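Long-range contacts in tripeptidase (Staphylococcus aureus subsp. aureus, PDB 3RZA), which probably hydrolyses tripeptides as a metal-dependent exopeptidase of the M20/M25/M40 peptidase family: residues A[183-188]-A[356-361]; A[191-196]-A[335-340]. All blocks are in the same frame, centred on the assembly; numbering follows the deposited sequence.

Interaction 1: A[183-188]-A[356-361]. With ZN (zinc ion), chain C.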
loop_
_atom_site.group_PDB
_atom_site.type_symbol
_atom_site.label_atom_id
_atom_site.label_comp_id
_atom_site.label_asym_id
_atom_site.label_seq_id
_atom_site.Cartn_x
_atom_site.Cartn_y
_atom_site.Cartn_z
ATOM N N TYR A 183 -5.977 31.684 -26.371
ATOM C CA TYR A 183 -5.503 30.362 -26.712
ATOM C C TYR A 183 -4.481 29.878 -25.719
ATOM O O TYR A 183 -3.476 30.561 -25.496
ATOM C CB TYR A 183 -4.878 30.379 -28.097
ATOM C CG TYR A 183 -5.859 30.826 -29.137
ATOM C CD1 TYR A 183 -6.833 29.947 -29.623
ATOM C CD2 TYR A 183 -5.889 32.167 -29.568
ATOM C CE1 TYR A 183 -7.774 30.371 -30.565
ATOM C CE2 TYR A 183 -6.830 32.599 -30.499
ATOM C CZ TYR A 183 -7.767 31.698 -31.001
ATOM O OH TYR A 183 -8.721 32.141 -31.910
ATOM N N ALA A 184 -4.725 28.708 -25.130
ATOM C CA ALA A 184 -3.686 27.973 -24.396
ATOM C C ALA A 184 -2.924 27.104 -25.388
ATOM O O ALA A 184 -3.515 26.255 -26.031
ATOM C CB ALA A 184 -4.303 27.152 -23.294
ATOM N N ILE A 185 -1.617 27.348 -25.530
ATOM C CA ILE A 185 -0.777 26.636 -26.490
ATOM C C ILE A 185 -0.237 25.401 -25.766
ATOM O O ILE A 185 0.945 25.342 -25.393
ATOM C CB ILE A 185 0.392 27.554 -27.051
ATOM C CG1 ILE A 185 -0.153 28.922 -27.557
ATOM C CG2 ILE A 185 1.152 26.834 -28.184
ATOM C CD1 ILE A 185 0.946 29.936 -27.891
ATOM N N ASP A 186 -1.117 24.423 -25.529
ATOM C CA ASP A 186 -0.839 23.339 -24.580
ATOM C C ASP A 186 -1.826 22.121 -24.664
ATOM O O ASP A 186 -2.215 21.579 -23.644
ATOM C CB ASP A 186 -0.842 23.925 -23.132
ATOM C CG ASP A 186 -0.294 22.955 -22.079
ATOM O OD1 ASP A 186 0.634 22.188 -22.392
ATOM O OD2 ASP A 186 -0.780 22.975 -20.923
ATOM N N ALA A 187 -2.182 21.692 -25.877
ATOM C CA ALA A 187 -3.027 20.486 -26.087
ATOM C C ALA A 187 -2.193 19.322 -26.643
ATOM O O ALA A 187 -1.331 19.534 -27.505
ATOM C CB ALA A 187 -4.168 20.812 -27.023
ATOM N N SER A 188 -2.439 18.105 -26.136
ATOM C CA SER A 188 -1.897 16.865 -26.733
ATOM C C SER A 188 -2.731 16.505 -27.951
ATOM O O SER A 188 -3.657 15.699 -27.882
ATOM C CB SER A 188 -1.908 15.710 -25.717
ATOM O OG SER A 188 -1.060 15.995 -24.615
ATOM N N VAL A 356 -9.710 28.428 -25.929
ATOM C CA VAL A 356 -9.590 27.087 -26.506
ATOM C C VAL A 356 -8.101 26.740 -26.505
ATOM O O VAL A 356 -7.253 27.623 -26.302
ATOM C CB VAL A 356 -10.207 27.041 -27.950
ATOM C CG1 VAL A 356 -11.661 27.557 -27.913
ATOM C CG2 VAL A 356 -9.387 27.832 -28.919
ATOM N N ILE A 357 -7.789 25.465 -26.722
ATOM C CA ILE A 357 -6.465 24.932 -26.467
ATOM C C ILE A 357 -5.930 24.405 -27.801
ATOM O O ILE A 357 -6.567 23.554 -28.425
ATOM C CB ILE A 357 -6.456 23.785 -25.389
ATOM C CG1 ILE A 357 -7.552 23.976 -24.325
ATOM C CG2 ILE A 357 -5.084 23.684 -24.700
ATOM C CD1 ILE A 357 -7.417 25.312 -23.520
ATOM N N LEU A 358 -4.775 24.927 -28.229
ATOM C CA LEU A 358 -4.177 24.581 -29.507
ATOM C C LEU A 358 -3.312 23.347 -29.362
ATOM O O LEU A 358 -2.523 23.248 -28.411
ATOM C CB LEU A 358 -3.299 25.725 -30.018
ATOM C CG LEU A 358 -3.968 27.072 -30.240
ATOM C CD1 LEU A 358 -2.892 28.104 -30.631
ATOM C CD2 LEU A 358 -5.098 26.984 -31.285
ATOM N N GLY A 359 -3.421 22.430 -30.324
ATOM C CA GLY A 359 -2.525 21.290 -30.399
ATOM C C GLY A 359 -1.090 21.739 -30.580
ATOM O O GLY A 359 -0.820 22.593 -31.427
ATOM N N VAL A 360 -0.187 21.212 -29.740
ATOM C CA VAL A 360 1.239 21.499 -29.802
ATOM C C VAL A 360 2.009 20.431 -30.641
ATOM O O VAL A 360 3.129 20.699 -31.120
ATOM C CB VAL A 360 1.842 21.611 -28.363
ATOM C CG1 VAL A 360 3.353 21.910 -28.396
ATOM C CG2 VAL A 360 1.121 22.703 -27.579
ATOM N N GLY A 361 1.443 19.218 -30.788
ATOM C CA GLY A 361 2.121 18.133 -31.509
ATOM C C GLY A 361 3.267 17.442 -30.748
ATOM O O GLY A 361 3.939 16.568 -31.309
HETATM ZN ZN ZN C . 1.394 21.349 -20.573
HETATM O O HOH W 1 0.256 19.817 -19.730
#
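With chi1 at -59° and CG anti to its carbonyl carbon, Tyr183 lies alongside Val356, both pointing the same way, and Leu358, turned equally about its first bond, slants across to the same ring. The pair belongs to the central sheet of the M20-type catalytic domain, where strands 181-184 and 355-359 run parallel. CD1 of Tyr183 comes within 3.4 Å of Val356 CG2, close packing that is carried on by Leu358 CD2; at its far end the ring's OH is held by Val319 O. On the face of Ala184, its CB meets Ile357 CD1 at 3.6 Å. Ala184 takes part twice: its N donates to Val356 O, and its O accepts Leu358 N at 2.9 Å, nearly straight on to the carbonyl. The chain turns a corner at Ile185, the centre of an inverse gamma turn, and the register slips by one residue, a beta bulge; Ala187 next pairs with Gly359. Ala187 N reaches Leu358 O (3.0 Å) from well above the carbonyl plane, whereas Val360 N meets Ala187 O in plane, with a nearly linear N-H...O angle of 172°. CB of Asp186 leaves the backbone away from 356-361, and its carboxylate binds the zinc ion, which His98, Asp129 and a water also bind. Tyr362 OH bonds to Asp186 OD1, the carboxylate oxygen that sits 2.1 Å from the zinc ion.

Interaction 2: A[191-196]-A[335-340]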
loop_
_atom_site.group_PDB
_atom_site.type_symbol
_atom_site.label_atom_id
_atom_site.label_comp_id
_atom_site.label_asym_id
_atom_site.label_seq_id
_atom_site.Cartn_x
_atom_site.Cartn_y
_atom_site.Cartn_z
ATOM N N VAL A 191 -0.778 19.675 -34.431
ATOM C CA VAL A 191 -0.854 21.110 -34.753
ATOM C C VAL A 191 -1.948 21.350 -35.835
ATOM O O VAL A 191 -2.028 20.610 -36.828
ATOM C CB VAL A 191 0.500 21.696 -35.187
ATOM C CG1 VAL A 191 0.392 23.212 -35.437
ATOM C CG2 VAL A 191 1.583 21.414 -34.113
ATOM N N GLY A 192 -2.834 22.322 -35.568
ATOM C CA GLY A 192 -3.998 22.610 -36.412
ATOM C C GLY A 192 -5.274 21.916 -35.933
ATOM O O GLY A 192 -6.331 22.076 -36.546
ATOM N N THR A 193 -5.172 21.128 -34.854
ATOM C CA THR A 193 -6.335 20.650 -34.095
ATOM C C THR A 193 -6.533 21.531 -32.869
ATOM O O THR A 193 -5.558 21.908 -32.217
ATOM C CB THR A 193 -6.139 19.183 -33.688
ATOM O OG1 THR A 193 -6.032 18.406 -34.889
ATOM C CG2 THR A 193 -7.311 18.672 -32.835
ATOM N N THR A 194 -7.800 21.883 -32.585
ATOM C CA THR A 194 -8.165 22.802 -31.487
ATOM C C THR A 194 -9.074 22.059 -30.521
ATOM O O THR A 194 -10.076 21.498 -30.935
ATOM C CB THR A 194 -8.931 24.051 -32.035
ATOM O OG1 THR A 194 -8.159 24.651 -33.065
ATOM C CG2 THR A 194 -9.189 25.079 -30.943
ATOM N N VAL A 195 -8.708 22.046 -29.235
ATOM C CA VAL A 195 -9.583 21.579 -28.189
ATOM C C VAL A 195 -10.599 22.685 -27.859
ATOM O O VAL A 195 -10.196 23.763 -27.403
ATOM C CB VAL A 195 -8.794 21.240 -26.915
ATOM C CG1 VAL A 195 -9.744 20.914 -25.781
ATOM C CG2 VAL A 195 -7.790 20.106 -27.176
ATOM N N VAL A 196 -11.886 22.406 -28.070
ATOM C CA VAL A 196 -13.006 23.376 -27.799
ATOM C C VAL A 196 -13.787 23.082 -26.526
ATOM O O VAL A 196 -14.678 23.860 -26.141
ATOM C CB VAL A 196 -13.989 23.508 -29.012
ATOM C CG1 VAL A 196 -13.204 23.993 -30.262
ATOM C CG2 VAL A 196 -14.782 22.166 -29.300
ATOM N N ASN A 335 -9.520 20.571 -37.399
ATOM C CA ASN A 335 -10.459 19.810 -36.570
ATOM C C ASN A 335 -10.661 20.488 -35.209
ATOM O O ASN A 335 -9.782 21.219 -34.742
ATOM C CB ASN A 335 -9.934 18.383 -36.332
ATOM C CG ASN A 335 -9.867 17.558 -37.609
ATOM O OD1 ASN A 335 -10.662 17.745 -38.523
ATOM N ND2 ASN A 335 -8.927 16.628 -37.662
ATOM N N THR A 336 -11.799 20.244 -34.599
ATOM C CA THR A 336 -12.114 20.683 -33.277
ATOM C C THR A 336 -12.433 19.416 -32.495
ATOM O O THR A 336 -13.182 18.568 -32.991
ATOM C CB THR A 336 -13.326 21.578 -33.305
ATOM O OG1 THR A 336 -14.414 20.881 -33.922
ATOM C CG2 THR A 336 -13.015 22.826 -34.105
ATOM N N ILE A 337 -11.833 19.258 -31.319
ATOM C CA ILE A 337 -12.036 18.068 -30.499
ATOM C C ILE A 337 -12.422 18.453 -29.071
ATOM O O ILE A 337 -12.427 19.631 -28.691
ATOM C CB ILE A 337 -10.751 17.118 -30.498
ATOM C CG1 ILE A 337 -9.524 17.814 -29.899
ATOM C CG2 ILE A 337 -10.463 16.571 -31.923
ATOM C CD1 ILE A 337 -8.365 16.855 -29.605
ATOM N N ILE A 338 -12.729 17.428 -28.299
ATOM C CA ILE A 338 -12.940 17.515 -26.879
ATOM C C ILE A 338 -11.761 16.758 -26.232
ATOM O O ILE A 338 -11.394 15.689 -26.710
ATOM C CB ILE A 338 -14.310 16.872 -26.556
ATOM C CG1 ILE A 338 -15.459 17.677 -27.212
ATOM C CG2 ILE A 338 -14.557 16.839 -25.178
ATOM C CD1 ILE A 338 -15.538 19.148 -26.782
ATOM N N SER A 339 -11.145 17.360 -25.208
ATOM C CA SER A 339 -9.977 16.779 -24.526
ATOM C C SER A 339 -10.426 15.877 -23.394
ATOM O O SER A 339 -11.562 15.936 -22.974
ATOM C CB SER A 339 -9.078 17.868 -23.957
ATOM O OG SER A 339 -9.766 18.651 -22.999
ATOM N N GLY A 340 -9.503 15.048 -22.911
ATOM C CA GLY A 340 -9.722 14.203 -21.742
ATOM C C GLY A 340 -9.322 14.824 -20.414
ATOM O O GLY A 340 -9.625 14.252 -19.370
HETATM O O HOH W 2 -8.534 23.484 -35.532
HETATM O O HOH W 3 -6.792 15.859 -35.567
#
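A short parallel pairing on the large sheet joins the N-terminal part of strand 194-209 to strand 336-338, Thr194 beside Thr336 and Val195 beside Ile337. Three backbone bonds make it: Thr194 N to Asn335 O, Ile337 N to Thr194 O at 2.9 Å, and Val196 N to Ile337 O, also 2.9 Å. Ile337 has chi1 near 62°, which lodges CG1 between its own N and carbonyl carbon and brings it 3.8 Å from Thr193 CG2; these two side chains cross at about a right angle. Val195 CG2 packs obliquely on the same isoleucine, while Val195 CG1 lies 3.6 Å from Ser339 OG, in the conformer given a hydroxyl that hydrogen-bonds chiefly to Gly341 O. Val196 spreads its two methyls over different neighbours: CG1 against CB and CG2 of Thr336, CG2 against Ile338 CD1 at 4.0 Å. At the Asn335 end water adds to the backbone bonds. One molecule donates to Gly192 O and to Asn335 O (2.7 Å) and accepts from Thr194 OG1, and another links Thr193 OG1 with Asn335 ND2 in one of that residue's two conformers. Asn335 O is thus gripped by both Thr194 N and a water, so this end of the pairing is tied by solvent as well as by peptide groups, whereas from Val195 onward the side-chain contacts across the pair are mostly apolar.

How the interactions relate
The centres of the two interactions lie about 8 Å apart in one mixed sheet, and they meet directly. Strand 355-359 takes strand 181-184 as a parallel neighbour in interaction 1 and strand 194-209 as an antiparallel one; strand 194-209 in turn carries strand 336-338 in interaction 2. Probable backbone hydrogen bonds from Val195 N to Ile357 O and from Gly359 N to Thr193 O join the pairs. Along the chain, 191-196 and 335-340 both fall between 183-188 and 356-361, so interaction 2 is nested inside the loop that interaction 1 closes. The sheet thereby runs from strand 181-184, which leads into zinc ligand Asp186, across 355-359 and 194-209 to the more exposed strand 336-338.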